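Local atomic coordinates of biofilm growth-associated repressor (Xylella fastidiosa, PDB entry 3PQK), a protein that represses its own operon by binding a palindromic AT-rich sequence across the -10 region of the blh promoter and blocking transcription. Residues Leu20-Glu34 with Leu87-Lys100. Numbering follows the deposited sequence.
Sequences LSHPVRLMLVCTLVE and LVNALYTIFCAQEK
A disulfide and an apolar seam join helix 23-33 to the C-terminal helix 84-96 in this ArsR-type winged-helix repressor, the two segment axes crossing almost perpendicularly (-93°) 9.2 Å apart. Cys30 SG and Cys96 SG are bonded at 2.0 Å with a chi3 of 70°, a covalent link consistent with the redox switch described for BigR. Beside it, the Tyr92 ring presents an edge to Cys30 SG and one face to Val33, whose CG1 makes a CH-pi contact 3.8 Å from the ring centroid; Ala97 CB lies on the opposite face, toward the rim. With its CG anti to the backbone N (chi1 -180°), Tyr92 extends its hydroxyl to Glu34: OH donates to the anti lone pair of OE2 at 2.5 Å, the carboxylate standing nearly perpendicular to the ring. Val88 CG1 wedges between Val29 CB (3.6 Å) and Val33 CG2 (3.7 Å). Farther along, Leu91 CD1 meets Leu26 CD2 and CD1 of Leu20, at the end of helix 3-20, while Leu20 CD1 also touches Leu87 CD2. Leu79 of strand 76-79 packs on Val29, Val33 and Val88; helices 39-46 and 52-62 pack against other side chains of helix 23-33, and Lys83 of the second subunit makes a cation-pi contact with Phe95.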
loop_
_atom_site.group_PDB
_atom_site.type_symbol
_atom_site.label_atom_id
_atom_site.label_comp_id
_atom_site.label_asym_id
_atom_site.label_seq_id
_atom_site.Cartn_x
_atom_site.Cartn_y
_atom_site.Cartn_z
ATOM N N LEU B 20 0.209 -1.804 -7.262
ATOM C CA LEU B 20 1.491 -2.106 -6.628
ATOM C C LEU B 20 1.585 -3.543 -6.092
ATOM O O LEU B 20 2.669 -3.962 -5.697
ATOM C CB LEU B 20 1.803 -1.088 -5.519
ATOM C CG LEU B 20 1.935 0.373 -5.939
ATOM C CD1 LEU B 20 2.031 1.247 -4.746
ATOM C CD2 LEU B 20 3.162 0.600 -6.846
ATOM N N SER B 21 0.466 -4.288 -6.089
ATOM C CA SER B 21 0.349 -5.683 -5.622
ATOM C C SER B 21 1.008 -6.748 -6.551
ATOM O O SER B 21 0.411 -7.809 -6.785
ATOM C CB SER B 21 -1.123 -6.038 -5.407
ATOM O OG SER B 21 -1.532 -5.568 -4.142
ATOM N N HIS B 22 2.230 -6.477 -7.055
ATOM C CA HIS B 22 2.985 -7.417 -7.884
ATOM C C HIS B 22 4.409 -7.343 -7.410
ATOM O O HIS B 22 4.960 -6.251 -7.386
ATOM C CB HIS B 22 2.867 -7.105 -9.389
ATOM C CG HIS B 22 3.434 -8.155 -10.306
ATOM N ND1 HIS B 22 4.725 -8.650 -10.148
ATOM C CD2 HIS B 22 2.881 -8.734 -11.397
ATOM C CE1 HIS B 22 4.894 -9.543 -11.109
ATOM N NE2 HIS B 22 3.820 -9.618 -11.898
ATOM N N PRO B 23 5.024 -8.470 -6.972
ATOM C CA PRO B 23 6.420 -8.418 -6.475
ATOM C C PRO B 23 7.427 -7.747 -7.398
ATOM O O PRO B 23 8.284 -7.005 -6.919
ATOM C CB PRO B 23 6.762 -9.897 -6.216
ATOM C CG PRO B 23 5.753 -10.689 -7.019
ATOM C CD PRO B 23 4.501 -9.858 -6.930
ATOM N N VAL B 24 7.309 -7.961 -8.717
ATOM C CA VAL B 24 8.229 -7.355 -9.696
ATOM C C VAL B 24 8.010 -5.835 -9.742
ATOM O O VAL B 24 8.997 -5.084 -9.702
ATOM C CB VAL B 24 8.181 -8.034 -11.095
ATOM C CG1 VAL B 24 9.085 -7.312 -12.101
ATOM C CG2 VAL B 24 8.546 -9.525 -10.999
ATOM N N ARG B 25 6.736 -5.384 -9.716
ATOM C CA ARG B 25 6.425 -3.943 -9.657
ATOM C C ARG B 25 6.998 -3.321 -8.398
ATOM O O ARG B 25 7.585 -2.248 -8.461
ATOM C CB ARG B 25 4.925 -3.685 -9.724
ATOM C CG ARG B 25 4.350 -3.963 -11.081
ATOM C CD ARG B 25 2.844 -3.832 -11.055
ATOM N NE ARG B 25 2.223 -4.685 -12.059
ATOM C CZ ARG B 25 0.971 -5.128 -12.014
ATOM N NH1 ARG B 25 0.178 -4.804 -11.000
ATOM N NH2 ARG B 25 0.502 -5.897 -12.986
ATOM N N LEU B 26 6.898 -4.021 -7.268
ATOM C CA LEU B 26 7.473 -3.521 -6.030
ATOM C C LEU B 26 9.003 -3.374 -6.064
ATOM O O LEU B 26 9.523 -2.356 -5.612
ATOM C CB LEU B 26 7.026 -4.360 -4.837
ATOM C CG LEU B 26 5.612 -4.055 -4.384
ATOM C CD1 LEU B 26 5.122 -5.110 -3.397
ATOM C CD2 LEU B 26 5.542 -2.673 -3.735
HETATM N N MSE B 27 9.701 -4.375 -6.607
HETATM C CA MSE B 27 11.173 -4.345 -6.710
HETATM C C MSE B 27 11.582 -3.175 -7.612
HETATM O O MSE B 27 12.435 -2.385 -7.234
HETATM C CB MSE B 27 11.702 -5.678 -7.251
HETATM C CG MSE B 27 11.501 -6.846 -6.293
HETATM SE SE MSE B 27 12.267 -8.529 -6.952
HETATM C CE MSE B 27 11.025 -9.084 -8.229
ATOM N N LEU B 28 10.837 -2.966 -8.706
ATOM C CA LEU B 28 11.056 -1.870 -9.631
ATOM C C LEU B 28 10.889 -0.509 -8.970
ATOM O O LEU B 28 11.783 0.299 -9.055
ATOM C CB LEU B 28 10.128 -2.026 -10.858
ATOM C CG LEU B 28 10.534 -3.127 -11.842
ATOM C CD1 LEU B 28 9.428 -3.394 -12.844
ATOM C CD2 LEU B 28 11.844 -2.771 -12.573
ATOM N N VAL B 29 9.766 -0.250 -8.291
ATOM C CA VAL B 29 9.545 1.053 -7.651
ATOM C C VAL B 29 10.514 1.341 -6.511
ATOM O O VAL B 29 11.060 2.439 -6.429
ATOM C CB VAL B 29 8.052 1.378 -7.348
ATOM C CG1 VAL B 29 7.216 1.366 -8.631
ATOM C CG2 VAL B 29 7.462 0.406 -6.326
ATOM N N CYS B 30 10.819 0.328 -5.689
ATOM C CA CYS B 30 11.808 0.530 -4.621
ATOM C C CYS B 30 13.203 0.823 -5.184
ATOM O O CYS B 30 13.883 1.701 -4.662
ATOM C CB CYS B 30 11.823 -0.641 -3.643
ATOM S SG CYS B 30 10.635 -0.461 -2.298
ATOM N N THR B 31 13.593 0.149 -6.298
ATOM C CA THR B 31 14.894 0.408 -6.953
ATOM C C THR B 31 14.948 1.860 -7.458
ATOM O O THR B 31 15.960 2.548 -7.267
ATOM C CB THR B 31 15.152 -0.606 -8.094
ATOM O OG1 THR B 31 14.995 -1.940 -7.601
ATOM C CG2 THR B 31 16.543 -0.451 -8.723
ATOM N N LEU B 32 13.823 2.343 -8.031
ATOM C CA LEU B 32 13.716 3.694 -8.586
ATOM C C LEU B 32 13.680 4.833 -7.591
ATOM O O LEU B 32 13.859 5.982 -7.965
ATOM C CB LEU B 32 12.587 3.797 -9.613
ATOM C CG LEU B 32 12.734 2.942 -10.878
ATOM C CD1 LEU B 32 11.430 2.940 -11.648
ATOM C CD2 LEU B 32 13.865 3.480 -11.808
ATOM N N VAL B 33 13.473 4.534 -6.321
ATOM C CA VAL B 33 13.525 5.531 -5.230
ATOM C C VAL B 33 14.972 6.076 -5.182
ATOM O O VAL B 33 15.189 7.265 -4.982
ATOM C CB VAL B 33 13.105 4.855 -3.888
ATOM C CG1 VAL B 33 13.488 5.702 -2.673
ATOM C CG2 VAL B 33 11.611 4.549 -3.884
ATOM N N GLU B 34 15.937 5.196 -5.426
ATOM C CA GLU B 34 17.369 5.474 -5.423
ATOM C C GLU B 34 17.874 6.283 -6.626
ATOM O O GLU B 34 18.912 6.949 -6.517
ATOM C CB GLU B 34 18.146 4.179 -5.228
ATOM C CG GLU B 34 17.907 3.605 -3.832
ATOM C CD GLU B 34 18.298 2.162 -3.610
ATOM O OE1 GLU B 34 18.867 1.538 -4.534
ATOM O OE2 GLU B 34 18.058 1.659 -2.490
ATOM N N LEU B 87 3.589 7.114 -1.668
ATOM C CA LEU B 87 3.325 5.767 -1.162
ATOM C C LEU B 87 4.555 4.880 -1.412
ATOM O O LEU B 87 4.972 4.137 -0.512
ATOM C CB LEU B 87 2.049 5.163 -1.782
ATOM C CG LEU B 87 1.743 3.669 -1.424
ATOM C CD1 LEU B 87 1.624 3.460 0.090
ATOM C CD2 LEU B 87 0.495 3.180 -2.140
ATOM N N VAL B 88 5.144 4.996 -2.610
ATOM C CA VAL B 88 6.351 4.251 -3.007
ATOM C C VAL B 88 7.466 4.563 -1.988
ATOM O O VAL B 88 8.069 3.642 -1.445
ATOM C CB VAL B 88 6.800 4.553 -4.454
ATOM C CG1 VAL B 88 8.129 3.865 -4.757
ATOM C CG2 VAL B 88 5.747 4.116 -5.472
ATOM N N ASN B 89 7.684 5.868 -1.696
ATOM C CA ASN B 89 8.680 6.310 -0.724
ATOM C C ASN B 89 8.444 5.706 0.683
ATOM O O ASN B 89 9.412 5.352 1.350
ATOM C CB ASN B 89 8.734 7.840 -0.685
ATOM C CG ASN B 89 9.638 8.431 -1.747
ATOM O OD1 ASN B 89 9.221 9.248 -2.566
ATOM N ND2 ASN B 89 10.895 8.019 -1.777
ATOM N N ALA B 90 7.164 5.534 1.104
ATOM C CA ALA B 90 6.812 4.931 2.396
ATOM C C ALA B 90 7.071 3.442 2.393
ATOM O O ALA B 90 7.543 2.918 3.393
ATOM C CB ALA B 90 5.351 5.195 2.733
ATOM N N LEU B 91 6.749 2.750 1.288
ATOM C CA LEU B 91 7.007 1.309 1.160
ATOM C C LEU B 91 8.530 1.059 1.201
ATOM O O LEU B 91 8.973 0.060 1.785
ATOM C CB LEU B 91 6.430 0.761 -0.162
ATOM C CG LEU B 91 4.902 0.705 -0.311
ATOM C CD1 LEU B 91 4.511 0.547 -1.787
ATOM C CD2 LEU B 91 4.286 -0.451 0.535
ATOM N N TYR B 92 9.332 1.977 0.603
ATOM C CA TYR B 92 10.804 1.867 0.606
ATOM C C TYR B 92 11.305 1.904 2.040
ATOM O O TYR B 92 11.937 0.932 2.477
ATOM C CB TYR B 92 11.477 2.979 -0.227
ATOM C CG TYR B 92 12.994 2.896 -0.250
ATOM C CD1 TYR B 92 13.654 2.014 -1.106
ATOM C CD2 TYR B 92 13.770 3.731 0.547
ATOM C CE1 TYR B 92 15.043 1.933 -1.134
ATOM C CE2 TYR B 92 15.166 3.668 0.518
ATOM C CZ TYR B 92 15.796 2.769 -0.329
ATOM O OH TYR B 92 17.165 2.693 -0.370
ATOM N N THR B 93 10.952 2.981 2.785
ATOM C CA THR B 93 11.344 3.205 4.192
ATOM C C THR B 93 10.901 2.062 5.129
ATOM O O THR B 93 11.678 1.630 5.983
ATOM C CB THR B 93 10.808 4.565 4.696
ATOM O OG1 THR B 93 11.246 5.614 3.826
ATOM C CG2 THR B 93 11.256 4.880 6.123
ATOM N N ILE B 94 9.658 1.591 4.987
ATOM C CA ILE B 94 9.145 0.533 5.867
ATOM C C ILE B 94 9.741 -0.830 5.531
ATOM O O ILE B 94 10.111 -1.564 6.444
ATOM C CB ILE B 94 7.587 0.488 5.864
ATOM C CG1 ILE B 94 6.967 1.811 6.378
ATOM C CG2 ILE B 94 7.065 -0.706 6.676
ATOM C CD1 ILE B 94 5.526 2.077 5.821
ATOM N N PHE B 95 9.793 -1.189 4.230
ATOM C CA PHE B 95 10.207 -2.528 3.819
ATOM C C PHE B 95 11.553 -2.688 3.106
ATOM O O PHE B 95 12.402 -3.445 3.586
ATOM C CB PHE B 95 9.089 -3.190 2.980
ATOM C CG PHE B 95 7.738 -3.261 3.650
ATOM C CD1 PHE B 95 7.461 -4.249 4.599
ATOM C CD2 PHE B 95 6.725 -2.360 3.315
ATOM C CE1 PHE B 95 6.215 -4.321 5.222
ATOM C CE2 PHE B 95 5.465 -2.449 3.920
ATOM C CZ PHE B 95 5.218 -3.432 4.869
ATOM N N CYS B 96 11.706 -2.074 1.925
ATOM C CA CYS B 96 12.881 -2.217 1.065
ATOM C C CYS B 96 14.183 -1.779 1.694
ATOM O O CYS B 96 15.192 -2.463 1.505
ATOM C CB CYS B 96 12.644 -1.557 -0.290
ATOM S SG CYS B 96 11.044 -1.996 -1.032
ATOM N N ALA B 97 14.161 -0.673 2.456
ATOM C CA ALA B 97 15.336 -0.139 3.157
ATOM C C ALA B 97 15.941 -1.131 4.196
ATOM O O ALA B 97 17.127 -1.012 4.510
ATOM C CB ALA B 97 14.989 1.178 3.831
ATOM N N GLN B 98 15.138 -2.113 4.695
ATOM C CA GLN B 98 15.571 -3.104 5.695
ATOM C C GLN B 98 16.547 -4.158 5.124
ATOM O O GLN B 98 17.178 -4.893 5.892
ATOM C CB GLN B 98 14.354 -3.801 6.344
ATOM N N GLU B 99 16.608 -4.270 3.786
ATOM C CA GLU B 99 17.480 -5.202 3.067
ATOM C C GLU B 99 18.874 -4.582 2.825
ATOM O O GLU B 99 19.781 -5.277 2.359
ATOM C CB GLU B 99 16.816 -5.650 1.743
ATOM N N LYS B 100 19.046 -3.288 3.181
ATOM C CA LYS B 100 20.315 -2.578 3.027
ATOM C C LYS B 100 21.335 -2.979 4.098
ATOM O O LYS B 100 20.973 -3.266 5.247
ATOM C CB LYS B 100 20.107 -1.052 3.045
ATOM C CG LYS B 100 19.951 -0.409 1.677
ATOM C CD LYS B 100 20.431 1.041 1.726
ATOM C CE LYS B 100 21.189 1.470 0.487
ATOM N NZ LYS B 100 22.618 1.052 0.516
#